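Local coordinates for protein lipase (Acinetobacter baumannii, PDB 4OPM) that probably hydrolyses ester bonds of lipids such as triacylglycerols, as a putative lipase of the alpha/beta hydrolase fold, at residues I148-N153 against Y221-F226; V228-I233 against K257-N262; A152-L157 against I247-V252; I239-Q244 against E251-L256. One frame throughout, in Å; residues are numbered along the deposited sequence.

Interaction 1. Residues I148-N153 against Y221-F226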
loop_
_atom_site.group_PDB
_atom_site.type_symbol
_atom_site.label_atom_id
_atom_site.label_comp_id
_atom_site.label_asym_id
_atom_site.label_seq_id
_atom_site.Cartn_x
_atom_site.Cartn_y
_atom_site.Cartn_z
ATOM N N ILE A 148 -0.985 -9.329 12.458
ATOM C CA ILE A 148 -0.663 -9.594 13.871
ATOM C C ILE A 148 -0.034 -10.977 13.897
ATOM O O ILE A 148 -0.720 -11.980 13.687
ATOM C CB ILE A 148 -1.879 -9.420 14.832
ATOM C CG1 ILE A 148 -2.667 -8.122 14.498
ATOM C CG2 ILE A 148 -1.370 -9.401 16.262
ATOM C CD1 ILE A 148 -3.978 -7.859 15.330
ATOM N N PHE A 149 1.292 -11.012 14.106
ATOM C CA PHE A 149 2.100 -12.202 13.924
ATOM C C PHE A 149 2.766 -12.750 15.173
ATOM O O PHE A 149 3.273 -11.986 15.990
ATOM C CB PHE A 149 3.203 -11.863 12.898
ATOM C CG PHE A 149 2.704 -11.233 11.609
ATOM C CD1 PHE A 149 2.039 -11.997 10.654
ATOM C CD2 PHE A 149 2.915 -9.882 11.345
ATOM C CE1 PHE A 149 1.572 -11.419 9.465
ATOM C CE2 PHE A 149 2.454 -9.301 10.152
ATOM C CZ PHE A 149 1.782 -10.074 9.220
ATOM N N ARG A 150 2.852 -14.088 15.259
ATOM C CA ARG A 150 3.571 -14.780 16.329
ATOM C C ARG A 150 5.074 -14.622 16.136
ATOM O O ARG A 150 5.812 -14.596 17.118
ATOM C CB ARG A 150 3.217 -16.275 16.363
ATOM C CG ARG A 150 1.791 -16.542 16.789
ATOM C CD ARG A 150 1.516 -18.017 17.009
ATOM N NE ARG A 150 0.129 -18.335 16.670
ATOM C CZ ARG A 150 -0.916 -18.131 17.471
ATOM N NH1 ARG A 150 -0.747 -17.619 18.685
ATOM N NH2 ARG A 150 -2.141 -18.436 17.061
ATOM N N SER A 151 5.526 -14.508 14.866
ATOM C CA SER A 151 6.952 -14.423 14.521
ATOM C C SER A 151 7.466 -12.967 14.525
ATOM O O SER A 151 8.631 -12.733 14.180
ATOM C CB SER A 151 7.227 -15.105 13.182
ATOM O OG SER A 151 6.620 -14.417 12.103
ATOM N N ALA A 152 6.605 -12.005 14.976
ATOM C CA ALA A 152 6.940 -10.583 15.085
ATOM C C ALA A 152 8.207 -10.405 15.913
ATOM O O ALA A 152 8.315 -10.970 17.013
ATOM C CB ALA A 152 5.790 -9.827 15.728
ATOM N N ASN A 153 9.177 -9.659 15.375
ATOM C CA ASN A 153 10.446 -9.467 16.073
ATOM C C ASN A 153 11.039 -8.078 15.784
ATOM O O ASN A 153 12.251 -7.932 15.620
ATOM C CB ASN A 153 11.440 -10.599 15.721
ATOM C CG ASN A 153 12.614 -10.725 16.664
ATOM O OD1 ASN A 153 12.549 -10.363 17.848
ATOM N ND2 ASN A 153 13.727 -11.220 16.139
ATOM N N TYR A 221 -7.102 -6.999 19.169
ATOM C CA TYR A 221 -6.901 -8.252 18.455
ATOM C C TYR A 221 -5.508 -8.839 18.683
ATOM O O TYR A 221 -4.566 -8.143 19.064
ATOM C CB TYR A 221 -7.197 -8.058 16.950
ATOM C CG TYR A 221 -8.645 -7.661 16.734
ATOM C CD1 TYR A 221 -9.675 -8.581 16.921
ATOM C CD2 TYR A 221 -8.987 -6.355 16.393
ATOM C CE1 TYR A 221 -11.013 -8.211 16.780
ATOM C CE2 TYR A 221 -10.325 -5.970 16.247
ATOM C CZ TYR A 221 -11.333 -6.908 16.438
ATOM O OH TYR A 221 -12.656 -6.578 16.297
ATOM N N THR A 222 -5.407 -10.147 18.493
ATOM C CA THR A 222 -4.178 -10.904 18.739
ATOM C C THR A 222 -3.746 -11.722 17.517
ATOM O O THR A 222 -4.514 -11.795 16.555
ATOM C CB THR A 222 -4.464 -11.902 19.889
ATOM O OG1 THR A 222 -5.394 -12.886 19.417
ATOM C CG2 THR A 222 -4.945 -11.234 21.189
ATOM N N PRO A 223 -2.596 -12.455 17.556
ATOM C CA PRO A 223 -2.266 -13.353 16.431
ATOM C C PRO A 223 -3.347 -14.442 16.256
ATOM O O PRO A 223 -3.597 -14.856 15.133
ATOM C CB PRO A 223 -0.912 -13.942 16.835
ATOM C CG PRO A 223 -0.338 -12.954 17.788
ATOM C CD PRO A 223 -1.532 -12.491 18.579
ATOM N N ASP A 224 -4.042 -14.850 17.348
ATOM C CA ASP A 224 -5.173 -15.793 17.273
ATOM C C ASP A 224 -6.293 -15.218 16.387
ATOM O O ASP A 224 -6.810 -15.920 15.522
ATOM C CB ASP A 224 -5.723 -16.129 18.667
ATOM C CG ASP A 224 -4.986 -17.233 19.401
ATOM O OD1 ASP A 224 -4.096 -17.868 18.791
ATOM O OD2 ASP A 224 -5.306 -17.476 20.586
ATOM N N SER A 225 -6.622 -13.924 16.575
ATOM C CA SER A 225 -7.635 -13.213 15.775
ATOM C C SER A 225 -7.231 -13.181 14.307
ATOM O O SER A 225 -8.061 -13.397 13.419
ATOM C CB SER A 225 -7.819 -11.774 16.266
ATOM O OG SER A 225 -7.831 -11.662 17.678
ATOM N N PHE A 226 -5.939 -12.932 14.060
ATOM C CA PHE A 226 -5.391 -12.838 12.713
ATOM C C PHE A 226 -5.453 -14.195 12.011
ATOM O O PHE A 226 -5.735 -14.239 10.813
ATOM C CB PHE A 226 -3.962 -12.299 12.765
ATOM C CG PHE A 226 -3.388 -11.989 11.405
ATOM C CD1 PHE A 226 -3.827 -10.885 10.683
ATOM C CD2 PHE A 226 -2.389 -12.787 10.858
ATOM C CE1 PHE A 226 -3.297 -10.605 9.421
ATOM C CE2 PHE A 226 -1.848 -12.498 9.605
ATOM C CZ PHE A 226 -2.311 -11.411 8.892
#
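Ile148 and Pro223 bring the two backbones together, their CA atoms 4.8 Å apart. Residues 148-153 form an irregular loop that follows strand 137-143. Residues 221-226 enter helix 223-231, with Thr222 at its N-cap position. The Ile148 side chain points at the helix start. Its CG2 lies against the Thr222-Pro223 peptide, and CD1 reaches Tyr221 CB at 3.6 Å. Chi1 of -172° swings the Phe226 ring away from its own N and against the backbone of Ile148. One face of that ring takes Ile148 N, off centre toward the rim. Its CE2 meets Phe149 CE1 at 3.6 Å, with the two ring planes 73° apart. Pro223 CA also makes a CA-H...O contact with Ile148 O at 3.4 Å. Arg150 CG rests on Pro223 CB at 3.8 Å, and the same CB lies over one face of the guanidinium. Arg150 NH2 then donates to Asp224 OD1 at 2.7 Å, almost straight at 172° and in the guanidinium plane. The bond from NH1 to the same oxygen is weak. The contact therefore joins a buried aromatic side to an exposed salt bridge. Asp224, in the first helical turn, would probably also interact favourably with the helix dipole.

Interaction 2. Residues V228-I233 against K257-N262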
loop_
_atom_site.group_PDB
_atom_site.type_symbol
_atom_site.label_atom_id
_atom_site.label_comp_id
_atom_site.label_asym_id
_atom_site.label_seq_id
_atom_site.Cartn_x
_atom_site.Cartn_y
_atom_site.Cartn_z
ATOM N N VAL A 228 -7.748 -16.477 12.589
ATOM C CA VAL A 228 -9.173 -16.672 12.291
ATOM C C VAL A 228 -9.510 -15.943 10.970
ATOM O O VAL A 228 -10.158 -16.523 10.096
ATOM C CB VAL A 228 -10.083 -16.235 13.477
ATOM C CG1 VAL A 228 -11.555 -16.150 13.065
ATOM C CG2 VAL A 228 -9.917 -17.174 14.671
ATOM N N LEU A 229 -9.022 -14.706 10.810
ATOM C CA LEU A 229 -9.239 -13.933 9.590
ATOM C C LEU A 229 -8.604 -14.639 8.365
ATOM O O LEU A 229 -9.282 -14.831 7.355
ATOM C CB LEU A 229 -8.670 -12.503 9.739
ATOM C CG LEU A 229 -8.501 -11.679 8.431
ATOM C CD1 LEU A 229 -9.860 -11.334 7.807
ATOM C CD2 LEU A 229 -7.674 -10.418 8.665
ATOM N N THR A 230 -7.311 -14.992 8.450
ATOM C CA THR A 230 -6.574 -15.590 7.324
ATOM C C THR A 230 -7.121 -16.973 6.937
ATOM O O THR A 230 -7.077 -17.317 5.756
ATOM C CB THR A 230 -5.071 -15.645 7.585
ATOM O OG1 THR A 230 -4.824 -16.361 8.795
ATOM C CG2 THR A 230 -4.443 -14.258 7.647
ATOM N N LYS A 231 -7.717 -17.716 7.898
ATOM C CA LYS A 231 -8.336 -19.023 7.644
ATOM C C LYS A 231 -9.478 -18.902 6.610
ATOM O O LYS A 231 -9.710 -19.831 5.852
ATOM C CB LYS A 231 -8.874 -19.614 8.971
ATOM C CG LYS A 231 -9.246 -21.089 8.911
ATOM C CD LYS A 231 -9.706 -21.609 10.264
ATOM C CE LYS A 231 -10.121 -23.057 10.175
ATOM N NZ LYS A 231 -10.723 -23.543 11.445
ATOM N N THR A 232 -10.157 -17.751 6.571
ATOM C CA THR A 232 -11.296 -17.495 5.679
ATOM C C THR A 232 -10.862 -17.020 4.267
ATOM O O THR A 232 -11.726 -16.872 3.392
ATOM C CB THR A 232 -12.254 -16.455 6.314
ATOM O OG1 THR A 232 -11.662 -15.153 6.295
ATOM C CG2 THR A 232 -12.690 -16.823 7.731
ATOM N N ILE A 233 -9.553 -16.761 4.047
ATOM C CA ILE A 233 -9.055 -16.244 2.764
ATOM C C ILE A 233 -8.579 -17.399 1.855
ATOM O O ILE A 233 -7.581 -18.047 2.149
ATOM C CB ILE A 233 -7.934 -15.189 2.994
ATOM C CG1 ILE A 233 -8.470 -13.980 3.807
ATOM C CG2 ILE A 233 -7.342 -14.718 1.646
ATOM C CD1 ILE A 233 -7.401 -13.047 4.384
ATOM N N LYS A 257 2.590 -17.239 4.667
ATOM C CA LYS A 257 2.543 -18.409 3.797
ATOM C C LYS A 257 1.834 -19.572 4.523
ATOM O O LYS A 257 0.958 -20.197 3.935
ATOM C CB LYS A 257 3.968 -18.817 3.347
ATOM C CG LYS A 257 4.090 -20.217 2.694
ATOM C CD LYS A 257 3.413 -20.270 1.339
ATOM C CE LYS A 257 3.678 -21.550 0.595
ATOM N NZ LYS A 257 2.818 -22.654 1.085
ATOM N N ARG A 258 2.178 -19.822 5.802
ATOM C CA ARG A 258 1.568 -20.892 6.594
ATOM C C ARG A 258 0.077 -20.633 6.858
ATOM O O ARG A 258 -0.712 -21.573 6.879
ATOM C CB ARG A 258 2.300 -21.053 7.938
ATOM C CG ARG A 258 3.718 -21.624 7.823
ATOM C CD ARG A 258 4.290 -22.054 9.171
ATOM N NE ARG A 258 4.459 -20.949 10.124
ATOM C CZ ARG A 258 5.529 -20.157 10.188
ATOM N NH1 ARG A 258 6.538 -20.320 9.337
ATOM N NH2 ARG A 258 5.595 -19.190 11.095
ATOM N N LEU A 259 -0.307 -19.352 7.040
ATOM C CA LEU A 259 -1.670 -18.954 7.377
ATOM C C LEU A 259 -2.629 -18.925 6.185
ATOM O O LEU A 259 -3.835 -19.123 6.372
ATOM C CB LEU A 259 -1.670 -17.572 8.059
ATOM C CG LEU A 259 -1.113 -17.518 9.499
ATOM C CD1 LEU A 259 -0.957 -16.078 9.962
ATOM C CD2 LEU A 259 -2.005 -18.293 10.492
ATOM N N LEU A 260 -2.115 -18.652 4.981
ATOM C CA LEU A 260 -2.965 -18.551 3.798
ATOM C C LEU A 260 -2.892 -19.814 2.948
ATOM O O LEU A 260 -1.832 -20.137 2.405
ATOM C CB LEU A 260 -2.565 -17.313 2.974
ATOM C CG LEU A 260 -2.741 -15.961 3.685
ATOM C CD1 LEU A 260 -1.963 -14.862 2.970
ATOM C CD2 LEU A 260 -4.223 -15.580 3.812
ATOM N N LYS A 261 -4.043 -20.517 2.834
ATOM C CA LYS A 261 -4.250 -21.784 2.122
ATOM C C LYS A 261 -3.642 -21.795 0.702
ATOM O O LYS A 261 -2.974 -22.760 0.340
ATOM C CB LYS A 261 -5.768 -22.070 2.030
ATOM C CG LYS A 261 -6.142 -23.444 1.488
ATOM C CD LYS A 261 -7.655 -23.603 1.395
ATOM C CE LYS A 261 -8.062 -24.963 0.874
ATOM N NZ LYS A 261 -9.539 -25.142 0.901
ATOM N N ASN A 262 -3.890 -20.744 -0.087
ATOM C CA ASN A 262 -3.452 -20.689 -1.477
ATOM C C ASN A 262 -2.342 -19.668 -1.718
ATOM O O ASN A 262 -2.223 -19.108 -2.804
ATOM C CB ASN A 262 -4.663 -20.456 -2.387
ATOM C CG ASN A 262 -5.587 -21.664 -2.372
ATOM O OD1 ASN A 262 -5.139 -22.812 -2.464
ATOM N ND2 ASN A 262 -6.885 -21.449 -2.173
HETATM O O HOH W 1 -6.434 -19.542 4.129
HETATM O O HOH W 2 -5.159 -19.313 8.744
HETATM O O HOH W 3 -5.289 -18.235 0.335
#
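Thr230 and Leu260 mark the closest backbone approach, with CA atoms 5.9 Å apart, where the ends of helices 223-231 and 251-259 come side by side. Thr230 CB is directed toward the other segment. Its OG1 lies 3.5 Å from Leu259 CB, and its CB and CG2 lie near Leu260 CD2. With chi1 at 56°, OG1 sits between the backbone N and the carbonyl carbon of Thr230. There it also bonds to Phe226 O and Ala227 O in its own helix. Leu260 CD2 is the methyl that does most of the touching. It approaches Ile233 CB at 3.8 Å and also meets Ile233 CG2 and CD1. The Thr230 and Leu260 side chains cross at about a right angle. In the alpha/beta hydrolase fold these two ends lie on either side of strand 237-242 in the sequence: one chain end leads into the strand and the other leads on to edge strand 267-269. Ile233 also packs on Leu127 and Ala130 of helix 121-132, and Leu260 packs on Thr237 of the strand. No direct hydrogen bond crosses the contact, and three waters connect the polar backbone atoms instead. Water 1 accepts from Lys261 N at 2.9 Å and lies in bonding range of Thr230 O and Ile233 O. Water 2 joins Thr230 OG1 to Leu259 O, to which it donates at 2.7 Å. Water 3 accepts from Asn262 N and donates to Ile233 O, both at 2.9 Å. Asn262 ND2 bonds to Asp234 O just beyond this bridge.

Interaction 3. Residues A152-L157 against I247-V252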
loop_
_atom_site.group_PDB
_atom_site.type_symbol
_atom_site.label_atom_id
_atom_site.label_comp_id
_atom_site.label_asym_id
_atom_site.label_seq_id
_atom_site.Cartn_x
_atom_site.Cartn_y
_atom_site.Cartn_z
ATOM N N ALA A 152 6.605 -12.005 14.976
ATOM C CA ALA A 152 6.940 -10.583 15.085
ATOM C C ALA A 152 8.207 -10.405 15.913
ATOM O O ALA A 152 8.315 -10.970 17.013
ATOM C CB ALA A 152 5.790 -9.827 15.728
ATOM N N ASN A 153 9.177 -9.659 15.375
ATOM C CA ASN A 153 10.446 -9.467 16.073
ATOM C C ASN A 153 11.039 -8.078 15.784
ATOM O O ASN A 153 12.251 -7.932 15.620
ATOM C CB ASN A 153 11.440 -10.599 15.721
ATOM C CG ASN A 153 12.614 -10.725 16.664
ATOM O OD1 ASN A 153 12.549 -10.363 17.848
ATOM N ND2 ASN A 153 13.727 -11.220 16.139
ATOM N N THR A 154 10.173 -7.058 15.682
ATOM C CA THR A 154 10.620 -5.674 15.562
ATOM C C THR A 154 9.963 -4.893 16.681
ATOM O O THR A 154 8.914 -5.314 17.176
ATOM C CB THR A 154 10.306 -5.037 14.202
ATOM O OG1 THR A 154 8.897 -4.837 14.097
ATOM C CG2 THR A 154 10.883 -5.802 13.018
ATOM N N ILE A 155 10.541 -3.743 17.042
ATOM C CA ILE A 155 10.006 -2.888 18.098
ATOM C C ILE A 155 8.615 -2.327 17.687
ATOM O O ILE A 155 7.759 -2.148 18.553
ATOM C CB ILE A 155 11.035 -1.772 18.468
ATOM C CG1 ILE A 155 10.769 -1.166 19.849
ATOM C CG2 ILE A 155 11.190 -0.692 17.379
ATOM C CD1 ILE A 155 11.125 -2.065 21.079
ATOM N N TYR A 156 8.381 -2.087 16.373
ATOM C CA TYR A 156 7.111 -1.537 15.877
ATOM C C TYR A 156 5.962 -2.528 16.015
ATOM O O TYR A 156 4.838 -2.109 16.293
ATOM C CB TYR A 156 7.250 -1.073 14.415
ATOM C CG TYR A 156 8.465 -0.194 14.222
ATOM C CD1 TYR A 156 8.483 1.116 14.694
ATOM C CD2 TYR A 156 9.631 -0.698 13.654
ATOM C CE1 TYR A 156 9.620 1.913 14.578
ATOM C CE2 TYR A 156 10.773 0.093 13.523
ATOM C CZ TYR A 156 10.760 1.401 13.984
ATOM O OH TYR A 156 11.871 2.204 13.895
ATOM N N LEU A 157 6.232 -3.827 15.813
ATOM C CA LEU A 157 5.199 -4.862 15.929
ATOM C C LEU A 157 4.950 -5.220 17.401
ATOM O O LEU A 157 3.801 -5.450 17.791
ATOM C CB LEU A 157 5.579 -6.133 15.129
ATOM C CG LEU A 157 5.648 -6.023 13.593
ATOM C CD1 LEU A 157 6.258 -7.290 12.994
ATOM C CD2 LEU A 157 4.255 -5.775 12.981
ATOM N N ILE A 247 10.878 -2.707 9.635
ATOM C CA ILE A 247 9.553 -2.402 10.174
ATOM C C ILE A 247 8.817 -3.694 10.519
ATOM O O ILE A 247 8.287 -3.819 11.621
ATOM C CB ILE A 247 8.739 -1.499 9.187
ATOM C CG1 ILE A 247 9.566 -0.260 8.702
ATOM C CG2 ILE A 247 7.384 -1.077 9.787
ATOM C CD1 ILE A 247 10.163 0.643 9.806
ATOM N N ILE A 248 8.739 -4.619 9.552
ATOM C CA ILE A 248 8.089 -5.925 9.679
ATOM C C ILE A 248 9.136 -6.946 9.251
ATOM O O ILE A 248 9.466 -7.022 8.060
ATOM C CB ILE A 248 6.759 -6.007 8.872
ATOM C CG1 ILE A 248 5.851 -4.755 9.128
ATOM C CG2 ILE A 248 6.014 -7.305 9.207
ATOM C CD1 ILE A 248 4.624 -4.633 8.245
ATOM N N ASN A 249 9.694 -7.696 10.222
ATOM C CA ASN A 249 10.787 -8.643 9.978
ATOM C C ASN A 249 10.382 -9.740 8.992
ATOM O O ASN A 249 9.259 -10.250 9.042
ATOM C CB ASN A 249 11.320 -9.249 11.279
ATOM C CG ASN A 249 10.258 -9.867 12.144
ATOM O OD1 ASN A 249 9.340 -9.184 12.625
ATOM N ND2 ASN A 249 10.376 -11.162 12.378
ATOM N N VAL A 250 11.342 -10.125 8.132
ATOM C CA VAL A 250 11.193 -11.072 7.029
ATOM C C VAL A 250 10.575 -12.440 7.462
ATOM O O VAL A 250 9.880 -13.046 6.649
ATOM C CB VAL A 250 12.541 -11.241 6.263
ATOM C CG1 VAL A 250 13.608 -11.935 7.116
ATOM C CG2 VAL A 250 12.343 -11.955 4.924
ATOM N N GLU A 251 10.782 -12.897 8.717
ATOM C CA GLU A 251 10.230 -14.185 9.201
ATOM C C GLU A 251 8.708 -14.253 9.073
ATOM O O GLU A 251 8.135 -15.328 8.890
ATOM C CB GLU A 251 10.622 -14.435 10.674
ATOM C CG GLU A 251 12.099 -14.768 10.851
ATOM C CD GLU A 251 13.082 -13.614 10.768
ATOM O OE1 GLU A 251 12.662 -12.437 10.880
ATOM O OE2 GLU A 251 14.284 -13.896 10.567
ATOM N N VAL A 252 8.072 -13.089 9.141
ATOM C CA VAL A 252 6.632 -12.900 9.024
ATOM C C VAL A 252 6.136 -13.388 7.631
ATOM O O VAL A 252 5.021 -13.895 7.555
ATOM C CB VAL A 252 6.345 -11.404 9.301
ATOM C CG1 VAL A 252 5.096 -10.908 8.608
ATOM C CG2 VAL A 252 6.330 -11.124 10.803
#
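Thr154 and Ile247 meet through a hydroxyl and a carbonyl, at the N-cap of the short helix 155-158. In this alpha/beta hydrolase fold the helix follows the loop after strand 137-143. The opposing segment runs from the loop after strand 237-242 into helix 251-259. Thr154 has chi1 at 70°, which turns OG1 toward both its own helix and the other segment. OG1 donates to Ile247 O at 2.7 Å, from above the carbonyl plane, and accepts a weak capping bond from Leu157 N. The methyl CG2 is directed at Asn249 N, 3.6 Å away. This buried N-H has no polar partner in the model. Leu157 CD1 touches both Ile248 CG2 and Asn249 OD1, and its side chain crosses that of Ile248 at about a right angle. Tyr156 meets Ile247 obliquely, CE2 to CD1 at 3.8 Å. Ile247 also touches the probable Ser-His-Asp triad (Ser120, His274, Asp245), so this packing borders the presumed active site. Asp245 OD1 accepts from the backbone N of both Ile247 and Ile248. The Asn249 amide is held at both ends. Its ND2 donates to Glu251 OE1 at 3.0 Å and 169°, and also to Ser151 O. Its OD1 takes Asn153 N at 2.8 Å, with the donor standing 47° out of the carbonyl plane.

Interaction 4. Residues I239-Q244 against E251-L256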
loop_
_atom_site.group_PDB
_atom_site.type_symbol
_atom_site.label_atom_id
_atom_site.label_comp_id
_atom_site.label_asym_id
_atom_site.label_seq_id
_atom_site.Cartn_x
_atom_site.Cartn_y
_atom_site.Cartn_z
ATOM N N ILE A 239 3.349 -13.401 -2.029
ATOM C CA ILE A 239 3.963 -12.683 -0.904
ATOM C C ILE A 239 5.337 -12.264 -1.330
ATOM O O ILE A 239 6.113 -13.103 -1.781
ATOM C CB ILE A 239 4.016 -13.565 0.387
ATOM C CG1 ILE A 239 2.610 -14.046 0.823
ATOM C CG2 ILE A 239 4.754 -12.861 1.554
ATOM C CD1 ILE A 239 2.644 -15.355 1.650
ATOM N N LEU A 240 5.669 -10.990 -1.141
ATOM C CA LEU A 240 7.003 -10.497 -1.479
ATOM C C LEU A 240 7.511 -9.635 -0.325
ATOM O O LEU A 240 6.764 -8.841 0.235
ATOM C CB LEU A 240 7.004 -9.735 -2.816
ATOM C CG LEU A 240 8.377 -9.361 -3.371
ATOM C CD1 LEU A 240 8.392 -9.422 -4.892
ATOM C CD2 LEU A 240 8.805 -7.970 -2.889
ATOM N N TRP A 241 8.784 -9.830 0.049
ATOM C CA TRP A 241 9.395 -9.104 1.150
ATOM C C TRP A 241 10.766 -8.583 0.799
ATOM O O TRP A 241 11.466 -9.165 -0.031
ATOM C CB TRP A 241 9.576 -10.062 2.351
ATOM C CG TRP A 241 9.034 -9.532 3.643
ATOM C CD1 TRP A 241 9.720 -8.861 4.620
ATOM C CD2 TRP A 241 7.671 -9.566 4.057
ATOM N NE1 TRP A 241 8.861 -8.504 5.638
ATOM C CE2 TRP A 241 7.595 -8.922 5.314
ATOM C CE3 TRP A 241 6.489 -10.070 3.478
ATOM C CZ2 TRP A 241 6.390 -8.805 6.021
ATOM C CZ3 TRP A 241 5.298 -9.963 4.188
ATOM C CH2 TRP A 241 5.248 -9.300 5.419
ATOM N N GLY A 242 11.183 -7.561 1.529
ATOM C CA GLY A 242 12.555 -7.097 1.484
ATOM C C GLY A 242 13.258 -7.795 2.631
ATOM O O GLY A 242 12.784 -7.741 3.772
ATOM N N LYS A 243 14.369 -8.505 2.342
ATOM C CA LYS A 243 15.106 -9.257 3.367
ATOM C C LYS A 243 15.523 -8.350 4.542
ATOM O O LYS A 243 15.493 -8.785 5.689
ATOM C CB LYS A 243 16.346 -9.907 2.726
ATOM C CG LYS A 243 17.234 -10.681 3.709
ATOM C CD LYS A 243 17.162 -12.173 3.504
ATOM C CE LYS A 243 18.226 -12.895 4.291
ATOM N NZ LYS A 243 18.701 -14.109 3.578
ATOM N N GLN A 244 15.871 -7.075 4.242
ATOM C CA GLN A 244 16.369 -6.112 5.229
ATOM C C GLN A 244 15.266 -5.282 5.901
ATOM O O GLN A 244 15.588 -4.334 6.624
ATOM C CB GLN A 244 17.403 -5.167 4.576
ATOM C CG GLN A 244 18.604 -5.903 3.975
ATOM C CD GLN A 244 19.365 -6.716 4.996
ATOM O OE1 GLN A 244 19.669 -6.257 6.109
ATOM N NE2 GLN A 244 19.666 -7.962 4.646
ATOM N N GLU A 251 10.782 -12.897 8.717
ATOM C CA GLU A 251 10.230 -14.185 9.201
ATOM C C GLU A 251 8.708 -14.253 9.073
ATOM O O GLU A 251 8.135 -15.328 8.890
ATOM C CB GLU A 251 10.622 -14.435 10.674
ATOM C CG GLU A 251 12.099 -14.768 10.851
ATOM C CD GLU A 251 13.082 -13.614 10.768
ATOM O OE1 GLU A 251 12.662 -12.437 10.880
ATOM O OE2 GLU A 251 14.284 -13.896 10.567
ATOM N N VAL A 252 8.072 -13.089 9.141
ATOM C CA VAL A 252 6.632 -12.900 9.024
ATOM C C VAL A 252 6.136 -13.388 7.631
ATOM O O VAL A 252 5.021 -13.895 7.555
ATOM C CB VAL A 252 6.345 -11.404 9.301
ATOM C CG1 VAL A 252 5.096 -10.908 8.608
ATOM C CG2 VAL A 252 6.330 -11.124 10.803
ATOM N N ALA A 253 6.963 -13.263 6.560
ATOM C CA ALA A 253 6.600 -13.747 5.205
ATOM C C ALA A 253 6.244 -15.257 5.238
ATOM O O ALA A 253 5.257 -15.679 4.618
ATOM C CB ALA A 253 7.736 -13.495 4.219
ATOM N N ASN A 254 7.027 -16.054 5.989
ATOM C CA ASN A 254 6.777 -17.498 6.120
ATOM C C ASN A 254 5.533 -17.754 6.956
ATOM O O ASN A 254 4.801 -18.689 6.667
ATOM C CB ASN A 254 7.980 -18.247 6.701
ATOM C CG ASN A 254 9.096 -18.440 5.707
ATOM O OD1 ASN A 254 10.279 -18.398 6.061
ATOM N ND2 ASN A 254 8.756 -18.625 4.430
ATOM N N GLU A 255 5.273 -16.912 7.966
ATOM C CA GLU A 255 4.066 -17.055 8.771
ATOM C C GLU A 255 2.812 -16.806 7.888
ATOM O O GLU A 255 1.878 -17.615 7.914
ATOM C CB GLU A 255 4.103 -16.111 9.968
ATOM C CG GLU A 255 2.979 -16.385 10.948
ATOM C CD GLU A 255 2.999 -15.573 12.223
ATOM O OE1 GLU A 255 4.049 -14.976 12.546
ATOM O OE2 GLU A 255 1.966 -15.569 12.927
ATOM N N LEU A 256 2.829 -15.740 7.045
ATOM C CA LEU A 256 1.719 -15.458 6.125
ATOM C C LEU A 256 1.493 -16.635 5.174
ATOM O O LEU A 256 0.343 -17.025 4.966
ATOM C CB LEU A 256 1.954 -14.166 5.316
ATOM C CG LEU A 256 1.678 -12.853 6.026
ATOM C CD1 LEU A 256 2.270 -11.679 5.235
ATOM C CD2 LEU A 256 0.161 -12.639 6.266
#
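Trp241 lies against the first turns of helix 251-259, and its indole makes most of the contact. Strand 239-242 and helix 251-256 run nearly antiparallel at 171°, with their axes 8.8 Å apart at closest approach. CB of Trp241 leaves the strand toward the helix. Chi1 is -129°, away from the usual staggered values, and chi2 of -95° turns the ring plane roughly perpendicular to the CA-CB-CG plane. Ala253 CB lies over CD2 and CE3, 3.7 Å from CE3, on one face of the ring and off centre toward the rim. Further out, CZ3 meets Leu256 CD1 at 3.6 Å. CH2 at the far end is shared between Leu256 CD1 and Val252 CG1, and the Val252 methyl also reaches CZ2 at 3.6 Å. On the five-membered side, NE1 bonds to Ile248 O in the loop before the helix, which fixes how the ring is turned. Two residues earlier on the same strand face, Ile239 extends the apolar contact. Its CG2 meets Ala253 CB at 4.0 Å and its CD1 meets Leu256 CB at 3.9 Å. All five touching residues are buried, and no hydrogen bond crosses between the segments. Backbone bonds to Val267 and Leu269 tie the strand to its neighbour. The arrangement is the strand-to-helix half of a beta-alpha-beta crossover, 237-242 to 251-259 to 267-269, at one edge of the alpha/beta hydrolase sheet.

Helix 251-259 connects the set: its start serves interactions 3 and 4, its end interaction 2. Interactions 3 and 4 have centres 9 Å apart and share Glu251 and Val252. Interactions 1 and 3 share Ala152 and Asn153, with centres 11 Å apart. Glu255 of interaction 4 ties the 148-153 loop to the helix: OE1 bonds to Ser151 OG at 2.7 Å and OE2 to Arg150 N at 2.9 Å. Interactions 1 and 2, 13 Å apart between centres, touch through Phe226 CD2 and Leu259 CD1 at 3.7 Å. Ile247 and Trp241 touch the probable catalytic triad. Bound polyethylene glycol, probably from the crystallisation liquor, comes within about 4 Å of the side chains of Phe226 and of Ile247.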